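Local coordinates for cupin domain protein (Microcystis aeruginosa DIANCHI905, PDB 5ZBF) that probably acts as an isomerase in making the Choi moiety of aeruginosins, binding 4-hydroxyphenylpyruvic acid beside an iron(II) ion in a cupin fold, at residues A[55-60]-A[88-93]; A[2-7]-A[184-189]; A[23-28]-A[154-159]. All blocks are in the same frame, centred on the assembly; numbering follows the deposited sequence.

Contact 1 of 3, residues A[55-60]-A[88-93]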
loop_
_atom_site.group_PDB
_atom_site.type_symbol
_atom_site.label_atom_id
_atom_site.label_comp_id
_atom_site.label_asym_id
_atom_site.label_seq_id
_atom_site.Cartn_x
_atom_site.Cartn_y
_atom_site.Cartn_z
ATOM N N SER A 55 0.954 -8.329 -8.120
ATOM C CA SER A 55 1.203 -9.357 -9.108
ATOM C C SER A 55 -0.143 -9.922 -9.549
ATOM O O SER A 55 -0.985 -10.236 -8.712
ATOM C CB SER A 55 2.074 -10.461 -8.512
ATOM O OG SER A 55 2.239 -11.521 -9.423
ATOM N N GLY A 56 -0.334 -10.038 -10.859
ATOM C CA GLY A 56 -1.583 -10.536 -11.430
ATOM C C GLY A 56 -2.445 -9.412 -11.972
ATOM O O GLY A 56 -1.931 -8.433 -12.494
ATOM N N GLU A 57 -3.764 -9.571 -11.861
ATOM C CA GLU A 57 -4.725 -8.610 -12.381
ATOM C C GLU A 57 -5.991 -8.768 -11.552
ATOM O O GLU A 57 -6.204 -9.810 -10.909
ATOM C CB GLU A 57 -5.006 -8.864 -13.866
ATOM C CG GLU A 57 -5.803 -7.784 -14.573
ATOM C CD GLU A 57 -6.160 -8.148 -16.007
ATOM O OE1 GLU A 57 -5.599 -9.117 -16.561
ATOM O OE2 GLU A 57 -7.020 -7.457 -16.585
ATOM N N LEU A 58 -6.794 -7.716 -11.520
ATOM C CA LEU A 58 -8.045 -7.742 -10.781
ATOM C C LEU A 58 -9.059 -6.893 -11.533
ATOM O O LEU A 58 -8.685 -5.974 -12.269
ATOM C CB LEU A 58 -7.804 -7.217 -9.370
ATOM C CG LEU A 58 -8.702 -7.608 -8.205
ATOM C CD1 LEU A 58 -8.847 -9.116 -8.051
ATOM C CD2 LEU A 58 -8.155 -6.989 -6.926
ATOM N N GLU A 59 -10.334 -7.250 -11.400
ATOM C CA GLU A 59 -11.422 -6.439 -11.905
ATOM C C GLU A 59 -12.213 -5.931 -10.717
ATOM O O GLU A 59 -12.680 -6.722 -9.870
ATOM C CB GLU A 59 -12.331 -7.248 -12.817
ATOM C CG GLU A 59 -11.691 -7.633 -14.134
ATOM C CD GLU A 59 -12.620 -8.441 -15.011
ATOM O OE1 GLU A 59 -13.450 -9.209 -14.473
ATOM O OE2 GLU A 59 -12.512 -8.309 -16.245
ATOM N N LEU A 60 -12.359 -4.613 -10.673
ATOM C CA LEU A 60 -13.116 -3.914 -9.641
ATOM C C LEU A 60 -14.580 -3.702 -10.078
ATOM O O LEU A 60 -14.854 -3.165 -11.152
ATOM C CB LEU A 60 -12.455 -2.558 -9.352
ATOM C CG LEU A 60 -13.217 -1.565 -8.465
ATOM C CD1 LEU A 60 -13.254 -2.046 -7.031
ATOM C CD2 LEU A 60 -12.570 -0.190 -8.542
ATOM N N ASN A 88 -11.005 -11.980 -9.946
ATOM C CA ASN A 88 -9.677 -12.253 -10.481
ATOM C C ASN A 88 -9.856 -12.870 -11.874
ATOM O O ASN A 88 -10.307 -14.023 -11.984
ATOM C CB ASN A 88 -8.909 -13.190 -9.558
ATOM C CG ASN A 88 -7.542 -13.566 -10.109
ATOM O OD1 ASN A 88 -7.138 -13.097 -11.173
ATOM N ND2 ASN A 88 -6.834 -14.423 -9.395
ATOM N N PRO A 89 -9.507 -12.118 -12.938
ATOM C CA PRO A 89 -9.743 -12.589 -14.308
ATOM C C PRO A 89 -8.718 -13.618 -14.807
ATOM O O PRO A 89 -8.869 -14.138 -15.922
ATOM C CB PRO A 89 -9.614 -11.302 -15.131
ATOM C CG PRO A 89 -8.581 -10.535 -14.393
ATOM C CD PRO A 89 -8.865 -10.779 -12.939
ATOM N N LEU A 90 -7.684 -13.895 -14.001
ATOM C CA LEU A 90 -6.624 -14.812 -14.393
ATOM C C LEU A 90 -6.668 -16.137 -13.645
ATOM O O LEU A 90 -7.225 -16.233 -12.542
ATOM C CB LEU A 90 -5.253 -14.175 -14.132
ATOM C CG LEU A 90 -4.936 -12.803 -14.714
ATOM C CD1 LEU A 90 -3.470 -12.504 -14.438
ATOM C CD2 LEU A 90 -5.215 -12.747 -16.210
ATOM N N SER A 91 -6.020 -17.141 -14.237
ATOM C CA SER A 91 -5.834 -18.435 -13.584
ATOM C C SER A 91 -4.554 -18.458 -12.731
ATOM O O SER A 91 -4.056 -19.523 -12.368
ATOM C CB SER A 91 -5.813 -19.551 -14.631
ATOM O OG SER A 91 -7.006 -19.536 -15.402
ATOM N N GLU A 92 -4.032 -17.276 -12.406
ATOM C CA GLU A 92 -2.906 -17.103 -11.497
ATOM C C GLU A 92 -3.431 -16.348 -10.272
ATOM O O GLU A 92 -4.366 -15.548 -10.409
ATOM C CB GLU A 92 -1.820 -16.258 -12.166
ATOM C CG GLU A 92 -1.115 -16.924 -13.339
ATOM C CD GLU A 92 -0.200 -18.052 -12.921
ATOM O OE1 GLU A 92 -0.045 -19.002 -13.709
ATOM O OE2 GLU A 92 0.362 -17.999 -11.809
ATOM N N PRO A 93 -2.844 -16.580 -9.082
ATOM C CA PRO A 93 -3.257 -15.777 -7.926
ATOM C C PRO A 93 -3.014 -14.294 -8.148
ATOM O O PRO A 93 -2.131 -13.921 -8.916
ATOM C CB PRO A 93 -2.361 -16.284 -6.785
ATOM C CG PRO A 93 -1.201 -16.936 -7.460
ATOM C CD PRO A 93 -1.717 -17.475 -8.760
HETATM O O HOH W 1 0.451 -13.580 -9.924
HETATM O O HOH W 2 -4.366 -12.422 -10.954
#
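Pro89 lies across the side chain of Glu57 at about a right angle, where a loop of the N-terminal cupin barrel, between strands 84-87 and 94-101, folds back over the start of strand 57-62. Glu57 has CG anti to its backbone N (chi1 -170°) and stays extended from there, so its CB, CG and CD pass one after another along Pro89 CG; the shortest of these approaches is 3.8 Å, from Glu57 CD. The carboxylate of Glu57 then ends beside Leu90, with Leu90 CD2 3.7 Å from Glu57 OE1. Leu90 also crosses Glu57 at roughly a right angle and sets its other methyl, CD1, near Glu57 CB and 4.1 Å from Gly56 CA. At Gly56 a beta carbon would run into the carbonyl oxygen of Pro93 and into the carbonyl oxygen of Ser55, so this backbone shape suits a residue without one. On the other side of the strand Leu58 bends CD1 back to within 4.1 Å of Asn88 CA, and its neighbour Phe86 belongs to the pocket of the bound 4-hydroxyphenylpyruvate.

No direct hydrogen bond joins the two segments; Asn88 organises the loop instead. Its OD1 accepts from Leu90 N in an Asx turn, the donor standing 48° out of the carbonyl plane. Its ND2 reaches Glu92 O almost straight (170° at the hydrogen) and close to the amide plane, and also binds Ala35 O, so both ends of the amide are used and its rotation is fixed. Two waters bridge the segments. One accepts from Glu57 N and lies 2.9 Å from Asn88 OD1; the other links Ser55 OG, at 2.8 Å, to Pro93 O, to which it donates, also at 2.8 Å.

Contact 2 of 3, residues A[2-7]-A[184-189]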
loop_
_atom_site.group_PDB
_atom_site.type_symbol
_atom_site.label_atom_id
_atom_site.label_comp_id
_atom_site.label_asym_id
_atom_site.label_seq_id
_atom_site.Cartn_x
_atom_site.Cartn_y
_atom_site.Cartn_z
ATOM N N SER A 2 6.420 -4.827 16.613
ATOM C CA SER A 2 6.462 -3.513 17.327
ATOM C C SER A 2 5.558 -2.509 16.627
ATOM O O SER A 2 5.089 -2.766 15.528
ATOM C CB SER A 2 7.889 -2.972 17.350
ATOM O OG SER A 2 8.304 -2.568 16.051
ATOM N N GLU A 3 5.334 -1.358 17.250
ATOM C CA GLU A 3 4.527 -0.316 16.621
ATOM C C GLU A 3 5.093 0.045 15.246
ATOM O O GLU A 3 4.353 0.137 14.277
ATOM C CB GLU A 3 4.450 0.945 17.489
ATOM C CG GLU A 3 3.585 2.044 16.873
ATOM C CD GLU A 3 3.537 3.316 17.695
ATOM O OE1 GLU A 3 4.500 3.594 18.443
ATOM O OE2 GLU A 3 2.528 4.051 17.584
ATOM N N PHE A 4 6.405 0.265 15.176
ATOM C CA PHE A 4 7.035 0.730 13.936
ATOM C C PHE A 4 7.284 -0.370 12.910
ATOM O O PHE A 4 7.371 -0.090 11.713
ATOM C CB PHE A 4 8.370 1.423 14.224
ATOM C CG PHE A 4 8.281 2.572 15.186
ATOM C CD1 PHE A 4 7.207 3.465 15.164
ATOM C CD2 PHE A 4 9.312 2.795 16.087
ATOM C CE1 PHE A 4 7.154 4.533 16.046
ATOM C CE2 PHE A 4 9.268 3.867 16.967
ATOM C CZ PHE A 4 8.187 4.738 16.945
ATOM N N PHE A 5 7.412 -1.610 13.376
ATOM C CA PHE A 5 7.575 -2.762 12.495
ATOM C C PHE A 5 6.557 -3.827 12.899
ATOM O O PHE A 5 6.894 -4.827 13.538
ATOM C CB PHE A 5 9.002 -3.288 12.552
ATOM C CG PHE A 5 10.021 -2.265 12.146
ATOM C CD1 PHE A 5 10.226 -1.970 10.802
ATOM C CD2 PHE A 5 10.724 -1.554 13.105
ATOM C CE1 PHE A 5 11.149 -1.005 10.419
ATOM C CE2 PHE A 5 11.653 -0.587 12.723
ATOM C CZ PHE A 5 11.861 -0.323 11.385
ATOM N N PRO A 6 5.293 -3.593 12.535
ATOM C CA PRO A 6 4.224 -4.448 13.057
ATOM C C PRO A 6 4.259 -5.886 12.534
ATOM O O PRO A 6 4.565 -6.127 11.359
ATOM C CB PRO A 6 2.946 -3.728 12.619
ATOM C CG PRO A 6 3.339 -2.853 11.484
ATOM C CD PRO A 6 4.770 -2.461 11.740
ATOM N N VAL A 7 3.950 -6.825 13.423
ATOM C CA VAL A 7 3.838 -8.235 13.074
ATOM C C VAL A 7 2.426 -8.498 12.540
ATOM O O VAL A 7 1.451 -8.142 13.201
ATOM C CB VAL A 7 4.110 -9.113 14.309
ATOM C CG1 VAL A 7 3.920 -10.584 13.974
ATOM C CG2 VAL A 7 5.508 -8.856 14.862
ATOM N N TYR A 184 5.903 1.270 9.749
ATOM C CA TYR A 184 4.908 2.283 10.048
ATOM C C TYR A 184 5.586 3.415 10.807
ATOM O O TYR A 184 6.142 3.196 11.882
ATOM C CB TYR A 184 3.776 1.686 10.884
ATOM C CG TYR A 184 2.853 2.730 11.466
ATOM C CD1 TYR A 184 2.254 3.681 10.650
ATOM C CD2 TYR A 184 2.581 2.771 12.837
ATOM C CE1 TYR A 184 1.403 4.644 11.175
ATOM C CE2 TYR A 184 1.729 3.728 13.367
ATOM C CZ TYR A 184 1.146 4.664 12.530
ATOM O OH TYR A 184 0.305 5.635 13.040
ATOM N N ALA A 185 5.541 4.613 10.235
ATOM C CA ALA A 185 6.132 5.801 10.855
ATOM C C ALA A 185 5.019 6.777 11.199
ATOM O O ALA A 185 4.482 7.432 10.309
ATOM C CB ALA A 185 7.135 6.455 9.915
ATOM N N PRO A 186 4.654 6.866 12.489
ATOM C CA PRO A 186 3.654 7.844 12.894
ATOM C C PRO A 186 4.102 9.260 12.595
ATOM O O PRO A 186 5.287 9.499 12.321
ATOM C CB PRO A 186 3.549 7.648 14.414
ATOM C CG PRO A 186 4.073 6.293 14.671
ATOM C CD PRO A 186 5.102 6.033 13.617
ATOM N N SER A 187 3.161 10.194 12.665
ATOM C CA SER A 187 3.477 11.607 12.487
ATOM C C SER A 187 4.648 12.019 13.375
ATOM O O SER A 187 4.707 11.663 14.556
ATOM C CB SER A 187 2.260 12.479 12.794
ATOM O OG SER A 187 1.317 12.399 11.741
ATOM N N LYS A 188 5.597 12.725 12.764
ATOM C CA LYS A 188 6.706 13.395 13.467
ATOM C C LYS A 188 7.872 12.508 13.919
ATOM O O LYS A 188 8.836 13.022 14.471
ATOM C CB LYS A 188 6.193 14.245 14.651
ATOM C CG LYS A 188 5.326 15.418 14.229
ATOM C CD LYS A 188 4.763 16.150 15.435
ATOM C CE LYS A 188 4.530 17.625 15.148
ATOM N NZ LYS A 188 4.216 17.903 13.721
ATOM N N VAL A 189 7.816 11.199 13.666
ATOM C CA VAL A 189 8.913 10.301 14.004
ATOM C C VAL A 189 10.062 10.494 12.996
ATOM O O VAL A 189 9.819 10.785 11.831
ATOM C CB VAL A 189 8.402 8.841 14.023
ATOM C CG1 VAL A 189 9.535 7.839 14.109
ATOM C CG2 VAL A 189 7.438 8.647 15.186
#
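Phe4 and Tyr184 meet where the N-terminal arm lies against the second cupin domain, along strand 183-185 and the type II beta turn from Pro186 to Val189. The backbones are joined once: Tyr184 N donates to Phe4 O at 2.8 Å, and Phe4 CA sends a CA-H...O contact back to Tyr184 O.

The side chain of Phe4 starts from this bridge. Its CB lies 3.7 Å from Tyr184 O, and with CG anti to the carbonyl carbon (chi1 -56°) the ring is carried along the turn. CD1 still faces Tyr184 O, at 3.5 Å, but is also close to Pro186 CD. CE1, the last ring atom to touch the proline, meets Pro186 CD at 3.5 Å and, in the conformer of Val189 modelled here, lies near Val189 CG2 as well. Pro186 CG sits in the plane of the Phe4 ring, at its edge, whereas CD approaches obliquely. Ile170 packs on Phe4 and Val189 alike. An alanine in place of Phe4 would probably leave Pro186 CD and CG without their aromatic neighbour and open a gap beside the turn.

Pro186 N, two residues on in the same segment, lies over the centre of one face of the Tyr184 ring, and Glu3 O lies at the ring's edge, 3.5 Å from Tyr184 CD2. The tyrosine hydroxyl is hydrogen-bonded to Glu156, and the extended Glu3 is bound through OE2 to Gln25 NE2; that same OE2 stands 4.0 Å from Pro186 CG.

Contact 3 of 3, residues A[23-28]-A[154-159]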
loop_
_atom_site.group_PDB
_atom_site.type_symbol
_atom_site.label_atom_id
_atom_site.label_comp_id
_atom_site.label_asym_id
_atom_site.label_seq_id
_atom_site.Cartn_x
_atom_site.Cartn_y
_atom_site.Cartn_z
ATOM N N GLN A 23 -1.659 -3.835 11.888
ATOM C CA GLN A 23 -2.284 -2.677 12.525
ATOM C C GLN A 23 -1.295 -1.526 12.530
ATOM O O GLN A 23 -0.172 -1.704 12.978
ATOM C CB GLN A 23 -2.700 -3.012 13.956
ATOM C CG GLN A 23 -3.642 -1.989 14.582
ATOM C CD GLN A 23 -5.023 -1.999 13.945
ATOM O OE1 GLN A 23 -5.655 -3.052 13.818
ATOM N NE2 GLN A 23 -5.501 -0.822 13.545
ATOM N N CYS A 24 -1.720 -0.363 12.032
ATOM C CA CYS A 24 -0.908 0.859 12.027
ATOM C C CYS A 24 -1.730 1.997 12.666
ATOM O O CYS A 24 -2.279 2.863 11.977
ATOM C CB CYS A 24 -0.503 1.224 10.600
ATOM S SG CYS A 24 0.450 -0.045 9.747
ATOM N N GLN A 25 -1.806 1.963 13.992
ATOM C CA GLN A 25 -2.728 2.798 14.760
ATOM C C GLN A 25 -4.148 2.694 14.192
ATOM O O GLN A 25 -4.745 1.627 14.277
ATOM C CB GLN A 25 -2.206 4.231 14.875
ATOM C CG GLN A 25 -1.049 4.323 15.854
ATOM C CD GLN A 25 -0.505 5.734 16.036
ATOM O OE1 GLN A 25 -1.100 6.719 15.594
ATOM N NE2 GLN A 25 0.638 5.831 16.691
ATOM N N ASP A 26 -4.685 3.756 13.589
ATOM C CA ASP A 26 -6.081 3.724 13.132
ATOM C C ASP A 26 -6.229 3.288 11.675
ATOM O O ASP A 26 -7.337 3.311 11.126
ATOM C CB ASP A 26 -6.760 5.077 13.362
ATOM C CG ASP A 26 -6.881 5.424 14.829
ATOM O OD1 ASP A 26 -7.042 4.505 15.661
ATOM O OD2 ASP A 26 -6.821 6.625 15.151
ATOM N N THR A 27 -5.120 2.881 11.061
ATOM C CA THR A 27 -5.128 2.336 9.719
ATOM C C THR A 27 -4.776 0.848 9.775
ATOM O O THR A 27 -3.860 0.443 10.490
ATOM C CB THR A 27 -4.091 3.058 8.842
ATOM O OG1 THR A 27 -4.315 4.467 8.917
ATOM C CG2 THR A 27 -4.169 2.603 7.389
ATOM N N ILE A 28 -5.530 0.046 9.033
ATOM C CA ILE A 28 -5.186 -1.350 8.800
ATOM C C ILE A 28 -4.564 -1.476 7.414
ATOM O O ILE A 28 -5.138 -1.014 6.423
ATOM C CB ILE A 28 -6.436 -2.245 8.882
ATOM C CG1 ILE A 28 -7.027 -2.213 10.293
ATOM C CG2 ILE A 28 -6.102 -3.672 8.475
ATOM C CD1 ILE A 28 -8.506 -2.528 10.322
ATOM N N GLU A 154 5.214 15.234 8.681
ATOM C CA GLU A 154 3.992 15.623 9.376
ATOM C C GLU A 154 2.901 14.557 9.224
ATOM O O GLU A 154 1.959 14.506 10.016
ATOM N N GLN A 155 3.064 13.682 8.234
ATOM C CA GLN A 155 2.031 12.722 7.864
ATOM C C GLN A 155 2.468 11.315 8.256
ATOM O O GLN A 155 3.645 11.002 8.218
ATOM C CB GLN A 155 1.762 12.803 6.355
ATOM C CG GLN A 155 2.301 14.071 5.686
ATOM C CD GLN A 155 1.264 14.810 4.889
ATOM O OE1 GLN A 155 1.134 16.030 4.996
ATOM N NE2 GLN A 155 0.507 14.080 4.100
ATOM N N GLU A 156 1.505 10.482 8.638
ATOM C CA GLU A 156 1.788 9.080 8.893
ATOM C C GLU A 156 2.194 8.423 7.586
ATOM O O GLU A 156 1.676 8.771 6.525
ATOM C CB GLU A 156 0.569 8.372 9.464
ATOM C CG GLU A 156 0.193 8.890 10.830
ATOM C CD GLU A 156 -1.112 8.325 11.296
ATOM O OE1 GLU A 156 -2.101 9.085 11.336
ATOM O OE2 GLU A 156 -1.141 7.117 11.599
ATOM N N GLU A 157 3.121 7.476 7.674
ATOM C CA GLU A 157 3.639 6.793 6.500
ATOM C C GLU A 157 3.735 5.305 6.756
ATOM O O GLU A 157 4.235 4.874 7.798
ATOM C CB GLU A 157 5.014 7.345 6.152
ATOM C CG GLU A 157 5.669 6.712 4.941
ATOM C CD GLU A 157 6.992 7.368 4.606
ATOM O OE1 GLU A 157 7.101 8.600 4.786
ATOM O OE2 GLU A 157 7.910 6.652 4.168
ATOM N N ILE A 158 3.239 4.529 5.800
ATOM C CA ILE A 158 3.379 3.081 5.822
ATOM C C ILE A 158 4.145 2.702 4.577
ATOM O O ILE A 158 3.815 3.179 3.491
ATOM C CB ILE A 158 2.004 2.398 5.795
ATOM C CG1 ILE A 158 1.226 2.768 7.061
ATOM C CG2 ILE A 158 2.158 0.886 5.661
ATOM C CD1 ILE A 158 -0.253 2.467 6.982
ATOM N N GLY A 159 5.143 1.828 4.704
ATOM C CA GLY A 159 5.882 1.414 3.510
ATOM C C GLY A 159 6.378 -0.021 3.509
ATOM O O GLY A 159 6.428 -0.679 4.539
HETATM O O HOH W 3 -1.950 4.988 10.027
HETATM O O HOH W 4 -3.753 6.415 12.531
#
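Cys24 and Ile158 make the apolar part of this contact, which joins a beta hairpin to strand 156-161. Ile158 CD1 touches two side chains of the hairpin, Cys24 SG at 3.8 Å and Thr27 CG2 at 3.9 Å. With CG1 anti to the carbonyl carbon (chi1 -63°), CD1 is directed at the hairpin; Leu99 also packs on both Thr27 and Ile158.

The polar part runs through water, for no hydrogen bond crosses directly. One water donates to Cys24 O and to Glu156 OE2 (2.8 Å) and accepts from Thr27 OG1 at 2.7 Å, three bonds that fix it between the segments. A second water accepts from Asp26 N and donates to the same Glu156 OE2 at 2.9 Å. With Tyr184 OH as a further partner of that oxygen, these bonds probably help to stabilise the carboxylate's charge. Gln25 keeps its OE1 4.0 Å from Glu156 OE2, its NE2 being taken by Glu3; Thr27 OG1 has Arg101 as a further partner.

Within the hairpin, Cys24 and Thr27 exchange both backbone N-H...O bonds, and Gln23 NE2 donates separately to Gln25 O at 2.7 Å. The bond from Thr27 N to Cys24 O closes a type II' beta turn, the tight two-residue connection characteristic of antiparallel hairpins. Here it joins strands 17-24 and 27-34 and rests against the second domain of a two-domain cupin.

How the contacts relate
Contacts 2 and 3 are neighbours, their centres about 7 Å apart; contact 2 uses strand 183-185 and contact 3 its sheet neighbour 156-161. Two side-chain hydrogen bonds pass from one to the other and tie the N-terminal arm, the hairpin and the second cupin domain together. Contact 1 sits on the opposite side of the chain's centre, about 27 Å between centres from contact 3, within the iron-bearing first domain. Contact 3 is the buried one; contacts 1 and 2 are only partly buried. Their chemistry does not simply track burial: contact 2 alone has a direct hydrogen bond across it, whereas contacts 1 and 3 combine apolar touches with bridging waters.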